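Local atomic coordinates of minor structural protein 5 (Lactococcus phage Tuc2009, PDB entry 5E7T), a protein that is probably an accessory baseplate component of a lactococcal phage and is thought to bind host cell-surface carbohydrate through a galactose-binding-like beta-sandwich domain. Residues Y86-D91 against E121-D126; F108-R113 against A159-G164; Y6-Y11 against V211-V216; R232-G237 against Q262-N267. All blocks are in the same frame, centred on the assembly; numbering follows the deposited sequence.

Contact 1 of 4, residues Y86-D91 against E121-D126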
loop_
_atom_site.group_PDB
_atom_site.type_symbol
_atom_site.label_atom_id
_atom_site.label_comp_id
_atom_site.label_asym_id
_atom_site.label_seq_id
_atom_site.Cartn_x
_atom_site.Cartn_y
_atom_site.Cartn_z
ATOM N N TYR B 86 39.609 1.647 -43.948
ATOM C CA TYR B 86 38.674 2.709 -43.594
ATOM C C TYR B 86 39.115 3.917 -44.388
ATOM O O TYR B 86 40.318 4.081 -44.585
ATOM C CB TYR B 86 38.690 2.997 -42.097
ATOM C CG TYR B 86 37.981 1.937 -41.294
ATOM C CD1 TYR B 86 38.580 0.705 -41.040
ATOM C CD2 TYR B 86 36.721 2.172 -40.752
ATOM C CE1 TYR B 86 37.926 -0.286 -40.310
ATOM C CE2 TYR B 86 36.056 1.189 -40.014
ATOM C CZ TYR B 86 36.670 -0.037 -39.790
ATOM O OH TYR B 86 36.035 -1.012 -39.061
ATOM N N THR B 87 38.172 4.709 -44.915
ATOM C CA THR B 87 38.505 5.873 -45.717
ATOM C C THR B 87 38.026 7.148 -45.038
ATOM O O THR B 87 36.859 7.247 -44.643
ATOM C CB THR B 87 38.010 5.707 -47.175
ATOM O OG1 THR B 87 38.580 4.523 -47.744
ATOM C CG2 THR B 87 38.368 6.885 -48.056
ATOM N N MET B 88 38.936 8.130 -44.921
ATOM C CA MET B 88 38.643 9.429 -44.345
ATOM C C MET B 88 38.565 10.435 -45.460
ATOM O O MET B 88 39.366 10.367 -46.377
ATOM C CB MET B 88 39.704 9.821 -43.331
ATOM C CG MET B 88 39.643 9.013 -42.079
ATOM S SD MET B 88 40.855 9.630 -40.904
ATOM C CE MET B 88 39.852 10.918 -40.071
ATOM N N SER B 89 37.578 11.340 -45.407
ATOM C CA SER B 89 37.294 12.407 -46.393
ATOM C C SER B 89 36.900 13.662 -45.603
ATOM O O SER B 89 36.210 13.540 -44.591
ATOM C CB SER B 89 36.164 12.005 -47.344
ATOM O OG SER B 89 35.513 10.795 -46.972
ATOM N N VAL B 90 37.377 14.860 -46.015
ATOM C CA VAL B 90 37.104 16.110 -45.303
ATOM C C VAL B 90 37.354 17.304 -46.215
ATOM O O VAL B 90 38.244 17.238 -47.071
ATOM C CB VAL B 90 37.923 16.195 -43.975
ATOM C CG1 VAL B 90 39.431 16.233 -44.225
ATOM C CG2 VAL B 90 37.480 17.362 -43.109
ATOM N N ASP B 91 36.544 18.382 -46.038
ATOM C CA ASP B 91 36.676 19.689 -46.685
ATOM C C ASP B 91 37.382 20.586 -45.683
ATOM O O ASP B 91 37.007 20.632 -44.519
ATOM C CB ASP B 91 35.321 20.292 -47.061
ATOM C CG ASP B 91 34.612 19.600 -48.201
ATOM O OD1 ASP B 91 35.178 18.626 -48.759
ATOM O OD2 ASP B 91 33.469 19.989 -48.501
ATOM N N GLU B 121 49.681 4.663 -35.751
ATOM C CA GLU B 121 48.424 5.185 -36.302
ATOM C C GLU B 121 47.476 4.067 -36.643
ATOM O O GLU B 121 47.916 3.028 -37.115
ATOM C CB GLU B 121 48.657 6.115 -37.512
ATOM C CG GLU B 121 48.949 5.451 -38.854
ATOM C CD GLU B 121 50.249 5.870 -39.521
ATOM O OE1 GLU B 121 50.209 6.146 -40.742
ATOM O OE2 GLU B 121 51.309 5.883 -38.845
ATOM N N ILE B 122 46.183 4.280 -36.391
ATOM C CA ILE B 122 45.128 3.331 -36.682
ATOM C C ILE B 122 44.444 3.825 -37.949
ATOM O O ILE B 122 44.380 3.110 -38.938
ATOM C CB ILE B 122 44.146 3.187 -35.465
ATOM C CG1 ILE B 122 44.847 2.512 -34.266
ATOM C CG2 ILE B 122 42.837 2.444 -35.839
ATOM C CD1 ILE B 122 44.236 2.811 -32.865
ATOM N N CYS B 123 43.949 5.053 -37.922
ATOM C CA CYS B 123 43.225 5.650 -39.039
ATOM C C CYS B 123 43.503 7.128 -39.006
ATOM O O CYS B 123 43.204 7.806 -38.020
ATOM C CB CYS B 123 41.737 5.356 -38.921
ATOM S SG CYS B 123 40.813 5.739 -40.413
ATOM N N THR B 124 44.150 7.615 -40.059
ATOM C CA THR B 124 44.624 8.991 -40.150
ATOM C C THR B 124 44.432 9.669 -41.531
ATOM O O THR B 124 44.167 8.992 -42.535
ATOM C CB THR B 124 46.089 8.971 -39.743
ATOM O OG1 THR B 124 46.612 10.302 -39.732
ATOM C CG2 THR B 124 46.927 8.057 -40.629
ATOM N N ILE B 125 44.617 11.009 -41.564
ATOM C CA ILE B 125 44.556 11.847 -42.753
ATOM C C ILE B 125 45.436 13.073 -42.569
ATOM O O ILE B 125 45.218 13.864 -41.655
ATOM C CB ILE B 125 43.112 12.178 -43.216
ATOM C CG1 ILE B 125 43.119 12.869 -44.598
ATOM C CG2 ILE B 125 42.290 12.961 -42.145
ATOM C CD1 ILE B 125 41.839 12.906 -45.223
ATOM N N ASP B 126 46.457 13.203 -43.431
ATOM C CA ASP B 126 47.391 14.321 -43.423
ATOM C C ASP B 126 46.669 15.570 -43.930
ATOM O O ASP B 126 45.860 15.495 -44.860
ATOM C CB ASP B 126 48.580 14.029 -44.349
ATOM C CG ASP B 126 49.779 13.271 -43.793
ATOM O OD1 ASP B 126 49.836 13.058 -42.549
ATOM O OD2 ASP B 126 50.690 12.921 -44.604
#
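C123 SG stands anti to its backbone N (chi1 -168°), which carries the thiol across to Y86 and M88, while M88, extended as far as SD, bends at its last torsion (chi3 88°) and lays its methyl against I125. The thiol touches two carbons of strand 86-91, lying 3.9 Å from Y86 CB and equally 3.9 Å from M88 CG. Beyond CB the tyrosine turns away from this contact, and its ring meets that of Y80.

M88 reaches furthest between the strands. Its SD passes over the backbone at T124, 3.6 Å from T124 C, and its CE ends beside I125, 3.8 Å from CG2. The other branch of I125 ends at the strand's backbone, CD1 lying 3.7 Å from M88 O and 4.2 Å from V90 CG1. One branch of I125 thus lies at the end of the thioether and the other against the M88 carbonyl, where the side chain begins.

No hydrogen bond links the segments; the contact is made by sulfur and aliphatic groups, with backbone atoms of M88 and T124, in a buried layer. The strand axes come within 7.4 Å at an angle of 41°, a spacing and twist of strands in separate sheets rather than of neighbours in one. Strand 86-91 belongs to the five-stranded sheet and strand 121-126 to the edge of the four-stranded one, where I122 and C123 together face Q112 in a classic beta bulge. Such face-to-face packing of two twisted antiparallel sheets is characteristic of the beta-sandwich of galactose-binding-like domains.

Contact 2 of 4, residues F108-R113 against A159-G164. With SO4 (sulfate ion), chain G.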
loop_
_atom_site.group_PDB
_atom_site.type_symbol
_atom_site.label_atom_id
_atom_site.label_comp_id
_atom_site.label_asym_id
_atom_site.label_seq_id
_atom_site.Cartn_x
_atom_site.Cartn_y
_atom_site.Cartn_z
ATOM N N PHE B 108 51.074 17.126 -38.995
ATOM C CA PHE B 108 49.849 17.874 -39.208
ATOM C C PHE B 108 48.838 16.916 -39.770
ATOM O O PHE B 108 48.863 16.641 -40.979
ATOM C CB PHE B 108 50.095 19.094 -40.146
ATOM C CG PHE B 108 48.908 20.018 -40.309
ATOM C CD1 PHE B 108 47.864 20.017 -39.379
ATOM C CD2 PHE B 108 48.836 20.898 -41.380
ATOM C CE1 PHE B 108 46.755 20.851 -39.543
ATOM C CE2 PHE B 108 47.726 21.747 -41.540
ATOM C CZ PHE B 108 46.693 21.714 -40.626
ATOM N N TRP B 109 47.959 16.398 -38.897
ATOM C CA TRP B 109 46.942 15.416 -39.278
ATOM C C TRP B 109 45.746 15.287 -38.321
ATOM O O TRP B 109 45.758 15.873 -37.239
ATOM C CB TRP B 109 47.577 14.030 -39.493
ATOM C CG TRP B 109 48.728 13.653 -38.589
ATOM C CD1 TRP B 109 50.011 13.395 -38.975
ATOM C CD2 TRP B 109 48.677 13.385 -37.166
ATOM N NE1 TRP B 109 50.770 13.027 -37.885
ATOM C CE2 TRP B 109 49.978 13.019 -36.763
ATOM C CE3 TRP B 109 47.676 13.494 -36.182
ATOM C CZ2 TRP B 109 50.291 12.725 -35.436
ATOM C CZ3 TRP B 109 47.983 13.157 -34.878
ATOM C CH2 TRP B 109 49.279 12.801 -34.514
ATOM N N MET B 110 44.699 14.522 -38.742
ATOM C CA MET B 110 43.512 14.147 -37.951
ATOM C C MET B 110 43.658 12.650 -37.819
ATOM O O MET B 110 43.577 11.929 -38.821
ATOM C CB MET B 110 42.217 14.470 -38.673
ATOM C CG MET B 110 41.754 15.859 -38.465
ATOM S SD MET B 110 40.357 16.155 -39.546
ATOM C CE MET B 110 40.250 17.849 -39.407
ATOM N N ARG B 111 43.984 12.183 -36.614
ATOM C CA ARG B 111 44.330 10.783 -36.467
ATOM C C ARG B 111 43.822 10.085 -35.213
ATOM O O ARG B 111 43.872 10.646 -34.108
ATOM C CB ARG B 111 45.875 10.686 -36.558
ATOM C CG ARG B 111 46.581 9.539 -35.829
ATOM C CD ARG B 111 48.074 9.497 -36.105
ATOM N NE ARG B 111 48.385 9.712 -37.517
ATOM C CZ ARG B 111 49.609 9.827 -38.032
ATOM N NH1 ARG B 111 50.683 9.712 -37.253
ATOM N NH2 ARG B 111 49.767 10.067 -39.329
ATOM N N GLN B 112 43.376 8.823 -35.415
ATOM C CA GLN B 112 43.023 7.853 -34.379
ATOM C C GLN B 112 44.303 7.034 -34.294
ATOM O O GLN B 112 44.820 6.609 -35.340
ATOM C CB GLN B 112 41.876 6.934 -34.812
ATOM C CG GLN B 112 40.515 7.349 -34.326
ATOM C CD GLN B 112 39.459 6.353 -34.747
ATOM O OE1 GLN B 112 39.350 5.992 -35.927
ATOM N NE2 GLN B 112 38.594 5.955 -33.812
ATOM N N ARG B 113 44.852 6.856 -33.080
ATOM C CA ARG B 113 46.113 6.135 -32.890
ATOM C C ARG B 113 46.258 5.545 -31.505
ATOM O O ARG B 113 45.559 5.966 -30.587
ATOM C CB ARG B 113 47.301 7.074 -33.160
ATOM C CG ARG B 113 47.522 8.142 -32.093
ATOM C CD ARG B 113 48.718 8.949 -32.466
ATOM N NE ARG B 113 49.004 9.962 -31.465
ATOM C CZ ARG B 113 50.097 10.714 -31.461
ATOM N NH1 ARG B 113 51.017 10.564 -32.407
ATOM N NH2 ARG B 113 50.284 11.617 -30.509
ATOM N N ALA B 159 42.073 10.099 -30.327
ATOM C CA ALA B 159 41.704 10.684 -31.620
ATOM C C ALA B 159 41.969 12.166 -31.510
ATOM O O ALA B 159 41.353 12.827 -30.673
ATOM C CB ALA B 159 40.245 10.440 -31.923
ATOM N N ILE B 160 42.943 12.684 -32.289
ATOM C CA ILE B 160 43.294 14.101 -32.206
ATOM C C ILE B 160 43.512 14.767 -33.550
ATOM O O ILE B 160 43.870 14.116 -34.541
ATOM C CB ILE B 160 44.529 14.345 -31.284
ATOM C CG1 ILE B 160 45.777 13.577 -31.750
ATOM C CG2 ILE B 160 44.221 14.072 -29.835
ATOM C CD1 ILE B 160 47.033 14.023 -31.168
ATOM N N LEU B 161 43.339 16.094 -33.555
ATOM C CA LEU B 161 43.714 16.978 -34.642
ATOM C C LEU B 161 44.998 17.571 -34.064
ATOM O O LEU B 161 44.939 18.259 -33.032
ATOM C CB LEU B 161 42.681 18.084 -34.903
ATOM C CG LEU B 161 43.177 19.288 -35.709
ATOM C CD1 LEU B 161 43.515 18.925 -37.113
ATOM C CD2 LEU B 161 42.157 20.382 -35.723
ATOM N N ASN B 162 46.150 17.261 -34.689
ATOM C CA ASN B 162 47.455 17.692 -34.227
ATOM C C ASN B 162 48.230 18.464 -35.275
ATOM O O ASN B 162 48.058 18.233 -36.473
ATOM C CB ASN B 162 48.233 16.453 -33.837
ATOM C CG ASN B 162 49.549 16.680 -33.152
ATOM O OD1 ASN B 162 50.611 16.607 -33.784
ATOM N ND2 ASN B 162 49.513 16.851 -31.828
ATOM N N VAL B 163 49.112 19.364 -34.809
ATOM C CA VAL B 163 50.082 20.148 -35.579
ATOM C C VAL B 163 51.246 20.486 -34.650
ATOM O O VAL B 163 51.039 20.628 -33.444
ATOM C CB VAL B 163 49.515 21.389 -36.317
ATOM C CG1 VAL B 163 49.127 22.489 -35.355
ATOM C CG2 VAL B 163 50.508 21.917 -37.358
ATOM N N GLY B 164 52.446 20.571 -35.219
ATOM C CA GLY B 164 53.667 20.901 -34.511
ATOM C C GLY B 164 54.347 22.091 -35.130
ATOM O O GLY B 164 54.607 22.107 -36.334
HETATM S S SO4 G . 53.401 13.554 -31.345
HETATM O O1 SO4 G . 53.834 13.245 -32.715
HETATM O O2 SO4 G . 53.032 12.302 -30.674
HETATM O O3 SO4 G . 54.475 14.197 -30.582
HETATM O O4 SO4 G . 52.262 14.471 -31.397
#
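I160 O receives the amide of R111 (N to O 2.8 Å) and also a CA-H...O contact from M110 CA. The same pattern recurs along this antiparallel strand pair, which forms the middle of the four-stranded sheet of the beta-sandwich: R111 pairs with I160 and W109 with N162, each through two backbone hydrogen bonds, and the non-hydrogen-bonded pairs M110-L161 and Q112-A159 alternate with them.

On the inner face M110 CG meets L161 CD1 at 3.8 Å, and M110 continues toward V177 of the opposing sheet. At one end of the pair, F108 and V163 lie side by side, with F108 CD1 3.7 Å from V163 CB.

The other face is built around the W109 indole. The N162 side chain lies over one side near the rim, its amide plane turned 25° from the ring, and N162 CB comes to 3.5 Å from W109 CZ3. The guanidinium of R111 covers the opposite side, off-centre, its NE hydrogen-bonded to T124 OG1. I160 CG1 sits at the ring's edge.

R113, extended from CG to NE, brings a face of its guanidinium against W109 CH2. A sulfate, probably from the crystallisation liquor, lies at the edge of this group and may mark an anion- or ligand-binding surface. Its O2 is 2.8 Å from R113 NH2 in a hydrogen bond and 3.2 Å from R113 NH1 in a weak one.

Contact 3 of 4, residues Y6-Y11 against V211-V216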
loop_
_atom_site.group_PDB
_atom_site.type_symbol
_atom_site.label_atom_id
_atom_site.label_comp_id
_atom_site.label_asym_id
_atom_site.label_seq_id
_atom_site.Cartn_x
_atom_site.Cartn_y
_atom_site.Cartn_z
ATOM N N TYR B 6 27.495 -5.165 -69.848
ATOM C CA TYR B 6 27.626 -4.670 -68.469
ATOM C C TYR B 6 26.580 -3.602 -68.129
ATOM O O TYR B 6 26.440 -2.628 -68.878
ATOM C CB TYR B 6 29.046 -4.112 -68.221
ATOM C CG TYR B 6 30.153 -5.110 -68.485
ATOM C CD1 TYR B 6 30.707 -5.245 -69.755
ATOM C CD2 TYR B 6 30.648 -5.915 -67.464
ATOM C CE1 TYR B 6 31.715 -6.173 -70.009
ATOM C CE2 TYR B 6 31.662 -6.843 -67.704
ATOM C CZ TYR B 6 32.189 -6.969 -68.980
ATOM O OH TYR B 6 33.192 -7.872 -69.228
ATOM N N LEU B 7 25.846 -3.789 -67.000
ATOM C CA LEU B 7 24.854 -2.822 -66.531
ATOM C C LEU B 7 25.548 -1.812 -65.637
ATOM O O LEU B 7 26.156 -2.200 -64.633
ATOM C CB LEU B 7 23.687 -3.484 -65.792
ATOM C CG LEU B 7 22.816 -2.521 -64.965
ATOM C CD1 LEU B 7 21.642 -1.990 -65.769
ATOM C CD2 LEU B 7 22.380 -3.156 -63.651
ATOM N N HIS B 8 25.458 -0.521 -66.005
ATOM C CA HIS B 8 26.071 0.565 -65.254
ATOM C C HIS B 8 25.035 1.357 -64.499
ATOM O O HIS B 8 24.098 1.877 -65.105
ATOM C CB HIS B 8 26.926 1.460 -66.153
ATOM C CG HIS B 8 28.024 0.713 -66.837
ATOM N ND1 HIS B 8 27.959 0.418 -68.185
ATOM C CD2 HIS B 8 29.139 0.151 -66.320
ATOM C CE1 HIS B 8 29.048 -0.282 -68.451
ATOM N NE2 HIS B 8 29.795 -0.455 -67.362
ATOM N N THR B 9 25.198 1.421 -63.162
ATOM C CA THR B 9 24.296 2.110 -62.246
ATOM C C THR B 9 24.983 3.289 -61.547
ATOM O O THR B 9 26.144 3.179 -61.146
ATOM C CB THR B 9 23.668 1.113 -61.283
ATOM O OG1 THR B 9 23.499 -0.153 -61.938
ATOM C CG2 THR B 9 22.339 1.593 -60.754
ATOM N N ALA B 10 24.272 4.432 -61.466
ATOM C CA ALA B 10 24.731 5.685 -60.853
ATOM C C ALA B 10 23.575 6.402 -60.160
ATOM O O ALA B 10 22.425 6.214 -60.535
ATOM C CB ALA B 10 25.375 6.592 -61.888
ATOM N N TYR B 11 23.878 7.209 -59.135
ATOM C CA TYR B 11 22.879 7.887 -58.311
ATOM C C TYR B 11 23.041 9.414 -58.321
ATOM O O TYR B 11 24.146 9.913 -58.554
ATOM C CB TYR B 11 22.925 7.303 -56.880
ATOM C CG TYR B 11 22.653 5.809 -56.843
ATOM C CD1 TYR B 11 23.675 4.887 -57.052
ATOM C CD2 TYR B 11 21.365 5.318 -56.640
ATOM C CE1 TYR B 11 23.418 3.517 -57.099
ATOM C CE2 TYR B 11 21.100 3.946 -56.662
ATOM C CZ TYR B 11 22.129 3.050 -56.906
ATOM O OH TYR B 11 21.887 1.698 -56.936
ATOM N N VAL B 211 23.661 0.426 -70.431
ATOM C CA VAL B 211 24.155 -0.946 -70.612
ATOM C C VAL B 211 25.169 -1.150 -71.750
ATOM O O VAL B 211 25.552 -0.205 -72.445
ATOM C CB VAL B 211 22.953 -1.927 -70.797
ATOM C CG1 VAL B 211 22.282 -2.252 -69.476
ATOM C CG2 VAL B 211 21.936 -1.393 -71.806
ATOM N N ASP B 212 25.604 -2.433 -71.889
ATOM C CA ASP B 212 26.431 -3.085 -72.916
ATOM C C ASP B 212 27.858 -2.551 -73.148
ATOM O O ASP B 212 28.619 -3.211 -73.881
ATOM C CB ASP B 212 25.689 -3.084 -74.284
ATOM C CG ASP B 212 24.880 -4.330 -74.617
ATOM O OD1 ASP B 212 25.461 -5.437 -74.603
ATOM O OD2 ASP B 212 23.700 -4.184 -75.008
ATOM N N THR B 213 28.230 -1.382 -72.577
ATOM C CA THR B 213 29.561 -0.828 -72.863
ATOM C C THR B 213 30.676 -1.645 -72.155
ATOM O O THR B 213 30.451 -2.796 -71.758
ATOM C CB THR B 213 29.642 0.703 -72.621
ATOM O OG1 THR B 213 29.736 0.988 -71.231
ATOM C CG2 THR B 213 28.503 1.485 -73.283
ATOM N N ASN B 214 31.888 -1.059 -72.057
ATOM C CA ASN B 214 33.056 -1.659 -71.410
ATOM C C ASN B 214 32.743 -2.037 -69.935
ATOM O O ASN B 214 31.708 -1.597 -69.426
ATOM C CB ASN B 214 34.263 -0.700 -71.515
ATOM C CG ASN B 214 34.071 0.688 -70.942
ATOM O OD1 ASN B 214 32.958 1.138 -70.642
ATOM N ND2 ASN B 214 35.159 1.429 -70.852
ATOM N N PRO B 215 33.561 -2.856 -69.223
ATOM C CA PRO B 215 33.209 -3.191 -67.826
ATOM C C PRO B 215 33.204 -1.995 -66.870
ATOM O O PRO B 215 32.483 -2.043 -65.882
ATOM C CB PRO B 215 34.254 -4.239 -67.423
ATOM C CG PRO B 215 34.904 -4.675 -68.702
ATOM C CD PRO B 215 34.827 -3.506 -69.619
ATOM N N VAL B 216 33.975 -0.927 -67.174
ATOM C CA VAL B 216 34.069 0.292 -66.361
ATOM C C VAL B 216 32.916 1.275 -66.704
ATOM O O VAL B 216 32.513 1.385 -67.861
ATOM C CB VAL B 216 35.491 0.924 -66.414
ATOM C CG1 VAL B 216 35.893 1.340 -67.828
ATOM C CG2 VAL B 216 35.657 2.072 -65.419
#
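The loop that follows strand 206-210 folds back over the start of strand 8-12 at one end of a three-stranded antiparallel sheet, and residues Y6, L7 and H8 receive it. P215 lies on one face of the Y6 ring in a CH-pi contact: its CA is 3.6 Å from the ring centroid and only 9° off the ring normal. P215 CG extends over the phenol end, 3.6 Å from Y6 CZ. The carbonyl oxygen T213 O approaches the same ring differently, at its edge beside CD1.

H8 points into the curve of the loop. Its CG is anti to its own carbonyl carbon (chi1 -59°), and the imidazole thereby turns its NE2 side to the backbone of N214 and P215, whose carbonyl oxygens lie at the ring's edge. NE2 donates a weak hydrogen bond to P215 O at 3.5 Å, and T213 OG1 approaches CE1 obliquely. Y6 O also takes a CA-H...O contact from V211 CA at 3.3 Å.

The loop turns at D212, which has a positive phi, and a weak hydrogen bond from T213 N to V211 O spans it. On the outer side L7 CD1 rests 3.8 Å from V211 CG1.

Strand 206-210 runs antiparallel beside 8-12, with 225-228 on its other side; H8 meets the ring of Y210 from that central strand, while L7 reaches across to D249 of strand 247-250.

Contact 4 of 4, residues R232-G237 against Q262-N267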
loop_
_atom_site.group_PDB
_atom_site.type_symbol
_atom_site.label_atom_id
_atom_site.label_comp_id
_atom_site.label_asym_id
_atom_site.label_seq_id
_atom_site.Cartn_x
_atom_site.Cartn_y
_atom_site.Cartn_z
ATOM N N ARG B 232 14.048 1.253 -52.012
ATOM C CA ARG B 232 15.363 1.297 -51.365
ATOM C C ARG B 232 15.714 -0.091 -50.920
ATOM O O ARG B 232 14.927 -0.715 -50.209
ATOM C CB ARG B 232 15.406 2.277 -50.182
ATOM C CG ARG B 232 16.748 2.959 -50.118
ATOM C CD ARG B 232 17.058 3.732 -48.851
ATOM N NE ARG B 232 16.246 4.934 -48.585
ATOM C CZ ARG B 232 16.126 6.000 -49.372
ATOM N NH1 ARG B 232 16.648 6.001 -50.593
ATOM N NH2 ARG B 232 15.429 7.048 -48.970
ATOM N N VAL B 233 16.872 -0.594 -51.377
ATOM C CA VAL B 233 17.353 -1.946 -51.112
ATOM C C VAL B 233 18.410 -1.927 -50.039
ATOM O O VAL B 233 19.411 -1.235 -50.174
ATOM C CB VAL B 233 17.795 -2.642 -52.414
ATOM C CG1 VAL B 233 18.451 -3.993 -52.137
ATOM C CG2 VAL B 233 16.608 -2.795 -53.369
ATOM N N TYR B 234 18.138 -2.652 -48.943
ATOM C CA TYR B 234 18.956 -2.798 -47.729
ATOM C C TYR B 234 19.576 -4.190 -47.697
ATOM O O TYR B 234 18.858 -5.192 -47.610
ATOM C CB TYR B 234 18.067 -2.629 -46.471
ATOM C CG TYR B 234 17.569 -1.219 -46.240
ATOM C CD1 TYR B 234 16.440 -0.739 -46.900
ATOM C CD2 TYR B 234 18.216 -0.369 -45.353
ATOM C CE1 TYR B 234 15.977 0.563 -46.692
ATOM C CE2 TYR B 234 17.759 0.929 -45.132
ATOM C CZ TYR B 234 16.647 1.398 -45.812
ATOM O OH TYR B 234 16.234 2.699 -45.604
ATOM N N LEU B 235 20.904 -4.254 -47.777
ATOM C CA LEU B 235 21.614 -5.520 -47.693
ATOM C C LEU B 235 22.246 -5.497 -46.328
ATOM O O LEU B 235 23.012 -4.582 -46.030
ATOM C CB LEU B 235 22.664 -5.658 -48.801
ATOM C CG LEU B 235 23.524 -6.923 -48.775
ATOM C CD1 LEU B 235 22.817 -8.119 -49.417
ATOM C CD2 LEU B 235 24.854 -6.656 -49.425
ATOM N N ASP B 236 21.832 -6.446 -45.463
ATOM C CA ASP B 236 22.285 -6.628 -44.085
ATOM C C ASP B 236 22.098 -5.387 -43.231
ATOM O O ASP B 236 22.992 -5.019 -42.481
ATOM C CB ASP B 236 23.737 -7.140 -44.062
ATOM C CG ASP B 236 23.873 -8.573 -44.542
ATOM O OD1 ASP B 236 23.010 -9.412 -44.157
ATOM O OD2 ASP B 236 24.889 -8.878 -45.246
ATOM N N GLY B 237 20.953 -4.740 -43.371
ATOM C CA GLY B 237 20.635 -3.536 -42.620
ATOM C C GLY B 237 21.084 -2.211 -43.211
ATOM O O GLY B 237 20.538 -1.182 -42.813
ATOM N N GLN B 262 16.206 -6.815 -47.539
ATOM C CA GLN B 262 14.879 -6.291 -47.271
ATOM C C GLN B 262 14.777 -5.008 -48.105
ATOM O O GLN B 262 15.809 -4.383 -48.380
ATOM C CB GLN B 262 14.627 -6.091 -45.763
ATOM C CG GLN B 262 15.728 -5.363 -45.022
ATOM C CD GLN B 262 15.545 -5.282 -43.536
ATOM O OE1 GLN B 262 14.555 -5.776 -42.962
ATOM N NE2 GLN B 262 16.491 -4.605 -42.883
ATOM N N VAL B 263 13.561 -4.698 -48.613
ATOM C CA VAL B 263 13.302 -3.531 -49.471
ATOM C C VAL B 263 12.234 -2.665 -48.820
ATOM O O VAL B 263 11.347 -3.187 -48.148
ATOM C CB VAL B 263 12.859 -3.955 -50.904
ATOM C CG1 VAL B 263 12.671 -2.750 -51.832
ATOM C CG2 VAL B 263 13.813 -4.985 -51.517
ATOM N N SER B 264 12.315 -1.347 -49.033
ATOM C CA SER B 264 11.297 -0.395 -48.597
ATOM C C SER B 264 10.817 0.392 -49.837
ATOM O O SER B 264 11.474 0.330 -50.883
ATOM C CB SER B 264 11.856 0.538 -47.537
ATOM O OG SER B 264 12.662 1.523 -48.148
ATOM N N GLN B 265 9.677 1.098 -49.737
ATOM C CA GLN B 265 9.145 1.910 -50.831
ATOM C C GLN B 265 9.320 3.375 -50.481
ATOM O O GLN B 265 9.063 3.779 -49.340
ATOM C CB GLN B 265 7.659 1.612 -51.083
ATOM C CG GLN B 265 7.078 2.347 -52.289
ATOM C CD GLN B 265 5.571 2.407 -52.337
ATOM O OE1 GLN B 265 4.872 1.504 -51.878
ATOM N NE2 GLN B 265 5.041 3.458 -52.954
ATOM N N ILE B 266 9.727 4.168 -51.481
ATOM C CA ILE B 266 9.913 5.615 -51.370
ATOM C C ILE B 266 8.808 6.330 -52.142
ATOM O O ILE B 266 8.407 5.898 -53.232
ATOM C CB ILE B 266 11.325 6.025 -51.841
ATOM C CG1 ILE B 266 12.429 5.170 -51.165
ATOM C CG2 ILE B 266 11.581 7.540 -51.702
ATOM C CD1 ILE B 266 12.543 5.216 -49.654
ATOM N N ASN B 267 8.300 7.416 -51.554
ATOM C CA ASN B 267 7.215 8.206 -52.124
ATOM C C ASN B 267 7.416 9.669 -51.693
ATOM O O ASN B 267 6.642 10.197 -50.889
ATOM C CB ASN B 267 5.892 7.622 -51.624
ATOM C CG ASN B 267 4.648 8.101 -52.306
ATOM O OD1 ASN B 267 4.003 7.354 -53.043
ATOM N ND2 ASN B 267 4.198 9.296 -51.946
#
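One face of the R232 guanidinium is covered by I266 CD1, which sits 3.4 Å above its plane and toward the rim, closest to NH2 (3.5 Å from I266 CD1). Y234 OH lies at the edge of the same group. The Y234 ring in turn has both Q262 O and S264 OG at its edge, the latter 3.7 Å from Y234 CE1, and K274 makes a cation-pi contact with it. The R232 chain bends at chi3 (-67°), and a further turn at chi4 sets the guanidinium plane against I266.

The polar ends converge on one carboxylate outside the pair: E271 OE2 accepts hydrogen bonds from Y234 OH and S264 OG, while R232 NE makes only a weak, long ion pair with E271 OE1. The arginine may thus offset the charge of this carboxylate.

Beneath these groups the backbones pair as antiparallel strands in a four-stranded sheet whose strand order is consistent with the C'-C-F-G sheet of a fibronectin type III-like fold. R232 with S264 and Y234 with Q262 are hydrogen-bonded pairs; the S264 N to R232 O bond is 2.9 Å, and Y234 N to Q262 O is 3.0 Å. After L235, D236 and G237 take the backbone angles of a type I' turn that leads into strand 238-243.

Between the two hydrogen-bonded pairs, V233 and V263 project to the other face, where their CG2 atoms meet at 4.0 Å. W126 of a neighbouring Minor structural protein 4 chain packs on both valines.

Contacts 1 and 2 lie in the BppA beta-sandwich, their centres about 10 Å apart, and alternate along the chain. Contact 1 spans the two sheets and contact 2 pairs neighbours within the four-stranded one; strands 104-114 and 121-126, adjacent in that sheet, join them directly. Contact 3 brings the N-terminal region against the loop at 211-216, so the whole sandwich is inserted in the stretch it closes, with contact 2 about 39 Å away between centres. Contact 4 follows in a separate four-stranded sheet, its centre about 22 Å from that of contact 3 and 37 Å from that of contact 2. The probable saccharide-binding module and the part touching Minor structural protein 4 are thus held apart.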